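Side-chain contact in uncharacterized protein (Nostoc punctiforme, PDB 2R3S), which probably transfers a methyl group from S-adenosylmethionine to a hydroxyl oxygen of a substrate not yet identified: residues A[236-241]-A[251-256]. Residues are numbered along the deposited sequence; the frame is centred on the assembly and turned at random.
Sequences VLLPNF and EQLLRK. With EDO (1,2-ethanediol), chain E.
Leu238, near the end of strand 233-239, faces Leu254 of helix 247-260 with their CA atoms 10.0 Å apart, a separation bridged by apolar side chains. The pair illustrates how a helix is seated on the sheet of a Rossmann-like methyltransferase domain: strand 233-239, helix 247-260 and the parallel strand 265-271 beside it form a beta-alpha-beta crossover. Leu238 carries the strand's share of the contact by forking between two helix residues. Its CG lies anti to the carbonyl carbon (chi1 -75°), and the two methyls diverge from there: CD2 meets CD2 of Leu253 at 3.8 Å, the two side chains passing in opposite directions, while CD1 reaches CD2 of Leu254 at 3.9 Å. Leu253 projects toward the strand with CG anti to its backbone N (chi1 -169°), which carries CD2 in between Leu238 and Phe241. Leu254 leaves the helix pointing neither at the strand nor away from it, and its end comes nearer; Met309 and Phe310 of helix 303-312 pack against it as well. Leu238 also touches Ile172 of strand 168-172 and Val267 and Val269 of strand 265-271, the strands that flank its own. Just past the strand, a 1,2-ethanediol, probably from the crystallisation liquor, makes a weak 3.3 Å hydrogen bond from its O2 to Asn240 O. Phe241 joins the cluster, its side chain crossing that of Leu253 at about a right angle, and the CD2 methyl of Leu253 sits in the ring plane at the edge, 3.8 Å from CE2 of Phe241.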
loop_
_atom_site.group_PDB
_atom_site.type_symbol
_atom_site.label_atom_id
_atom_site.label_comp_id
_atom_site.label_asym_id
_atom_site.label_seq_id
_atom_site.Cartn_x
_atom_site.Cartn_y
_atom_site.Cartn_z
ATOM N N VAL A 236 29.506 -3.736 -23.257
ATOM C CA VAL A 236 29.264 -4.128 -21.855
ATOM C C VAL A 236 27.892 -3.592 -21.390
ATOM O O VAL A 236 27.664 -2.386 -21.319
ATOM C CB VAL A 236 30.375 -3.647 -20.904
ATOM C CG1 VAL A 236 30.107 -4.113 -19.483
ATOM C CG2 VAL A 236 31.764 -4.160 -21.376
ATOM N N LEU A 237 26.975 -4.509 -21.098
ATOM C CA LEU A 237 25.641 -4.160 -20.632
ATOM C C LEU A 237 25.606 -4.167 -19.109
ATOM O O LEU A 237 26.121 -5.088 -18.489
ATOM C CB LEU A 237 24.615 -5.157 -21.162
ATOM C CG LEU A 237 24.747 -5.562 -22.624
ATOM C CD1 LEU A 237 23.589 -6.461 -23.008
ATOM C CD2 LEU A 237 24.815 -4.326 -23.472
ATOM N N LEU A 238 24.982 -3.144 -18.526
ATOM C CA LEU A 238 24.685 -3.071 -17.105
ATOM C C LEU A 238 23.163 -2.813 -16.883
ATOM O O LEU A 238 22.731 -1.672 -16.594
ATOM C CB LEU A 238 25.499 -1.944 -16.484
ATOM C CG LEU A 238 26.989 -2.155 -16.246
ATOM C CD1 LEU A 238 27.747 -0.793 -16.112
ATOM C CD2 LEU A 238 27.134 -3.012 -15.011
ATOM N N PRO A 239 22.340 -3.873 -17.002
ATOM C CA PRO A 239 20.910 -3.716 -16.792
ATOM C C PRO A 239 20.552 -3.787 -15.311
ATOM O O PRO A 239 20.871 -4.759 -14.666
ATOM C CB PRO A 239 20.313 -4.893 -17.561
ATOM C CG PRO A 239 21.464 -5.784 -17.947
ATOM C CD PRO A 239 22.685 -5.266 -17.323
ATOM N N ASN A 240 19.913 -2.749 -14.790
ATOM C CA ASN A 240 19.416 -2.712 -13.408
ATOM C C ASN A 240 20.426 -3.212 -12.351
ATOM O O ASN A 240 20.064 -3.952 -11.399
ATOM C CB ASN A 240 18.063 -3.457 -13.277
ATOM C CG ASN A 240 16.901 -2.689 -13.883
ATOM O OD1 ASN A 240 16.631 -1.549 -13.502
ATOM N ND2 ASN A 240 16.194 -3.322 -14.822
ATOM N N PHE A 241 21.677 -2.763 -12.489
ATOM C CA PHE A 241 22.737 -3.119 -11.544
ATOM C C PHE A 241 23.236 -1.960 -10.728
ATOM O O PHE A 241 23.377 -2.068 -9.525
ATOM C CB PHE A 241 23.939 -3.727 -12.282
ATOM C CG PHE A 241 24.882 -4.514 -11.373
ATOM C CD1 PHE A 241 24.390 -5.466 -10.480
ATOM C CD2 PHE A 241 26.254 -4.319 -11.430
ATOM C CE1 PHE A 241 25.243 -6.189 -9.657
ATOM C CE2 PHE A 241 27.109 -5.053 -10.600
ATOM C CZ PHE A 241 26.596 -5.977 -9.721
ATOM N N GLU A 251 32.009 3.373 -9.368
ATOM C CA GLU A 251 33.226 3.869 -10.021
ATOM C C GLU A 251 34.295 2.763 -10.081
ATOM O O GLU A 251 34.863 2.531 -11.134
ATOM C CB GLU A 251 33.718 5.160 -9.338
ATOM C CG GLU A 251 32.826 6.367 -9.720
ATOM C CD GLU A 251 33.225 7.698 -9.100
ATOM O OE1 GLU A 251 34.044 7.715 -8.157
ATOM O OE2 GLU A 251 32.684 8.732 -9.566
ATOM N N GLN A 252 34.497 2.063 -8.967
ATOM C CA GLN A 252 35.318 0.849 -8.935
ATOM C C GLN A 252 34.921 -0.096 -10.065
ATOM O O GLN A 252 35.779 -0.555 -10.831
ATOM C CB GLN A 252 35.177 0.141 -7.581
ATOM C CG GLN A 252 36.151 -1.034 -7.347
ATOM C CD GLN A 252 35.815 -1.843 -6.091
ATOM O OE1 GLN A 252 35.650 -3.061 -6.152
ATOM N NE2 GLN A 252 35.709 -1.163 -4.946
ATOM N N LEU A 253 33.615 -0.331 -10.212
ATOM C CA LEU A 253 33.125 -1.227 -11.248
ATOM C C LEU A 253 33.378 -0.668 -12.642
ATOM O O LEU A 253 33.801 -1.405 -13.519
ATOM C CB LEU A 253 31.635 -1.565 -11.055
ATOM C CG LEU A 253 31.074 -2.700 -11.939
ATOM C CD1 LEU A 253 31.495 -4.129 -11.439
ATOM C CD2 LEU A 253 29.549 -2.561 -12.075
ATOM N N LEU A 254 33.137 0.623 -12.851
ATOM C CA LEU A 254 33.283 1.214 -14.187
ATOM C C LEU A 254 34.756 1.232 -14.669
ATOM O O LEU A 254 35.017 1.180 -15.882
ATOM C CB LEU A 254 32.644 2.628 -14.259
ATOM C CG LEU A 254 31.104 2.750 -14.049
ATOM C CD1 LEU A 254 30.653 4.194 -14.121
ATOM C CD2 LEU A 254 30.309 1.927 -15.025
ATOM N N ARG A 255 35.700 1.291 -13.724
ATOM C CA ARG A 255 37.149 1.222 -14.056
ATOM C C ARG A 255 37.536 -0.183 -14.526
ATOM O O ARG A 255 38.216 -0.343 -15.541
ATOM C CB ARG A 255 38.020 1.661 -12.868
ATOM C CG ARG A 255 38.176 3.206 -12.720
ATOM C CD ARG A 255 39.128 3.600 -11.553
ATOM N NE ARG A 255 38.580 3.261 -10.234
ATOM C CZ ARG A 255 37.943 4.109 -9.419
ATOM N NH1 ARG A 255 37.756 5.396 -9.743
ATOM N NH2 ARG A 255 37.488 3.658 -8.254
ATOM N N LYS A 256 37.060 -1.192 -13.810
ATOM C CA LYS A 256 37.219 -2.591 -14.200
ATOM C C LYS A 256 36.623 -2.837 -15.586
ATOM O O LYS A 256 37.226 -3.460 -16.458
ATOM C CB LYS A 256 36.545 -3.469 -13.155
ATOM C CG LYS A 256 36.666 -4.957 -13.378
ATOM C CD LYS A 256 36.106 -5.712 -12.189
ATOM C CE LYS A 256 36.307 -7.224 -12.344
ATOM N NZ LYS A 256 35.969 -7.946 -11.115
HETATM C C1 EDO E . 19.384 -7.107 -13.590
HETATM O O1 EDO E . 20.851 -6.982 -13.670
HETATM C C2 EDO E . 18.806 -7.756 -12.320
HETATM O O2 EDO E . 18.557 -6.885 -11.202
#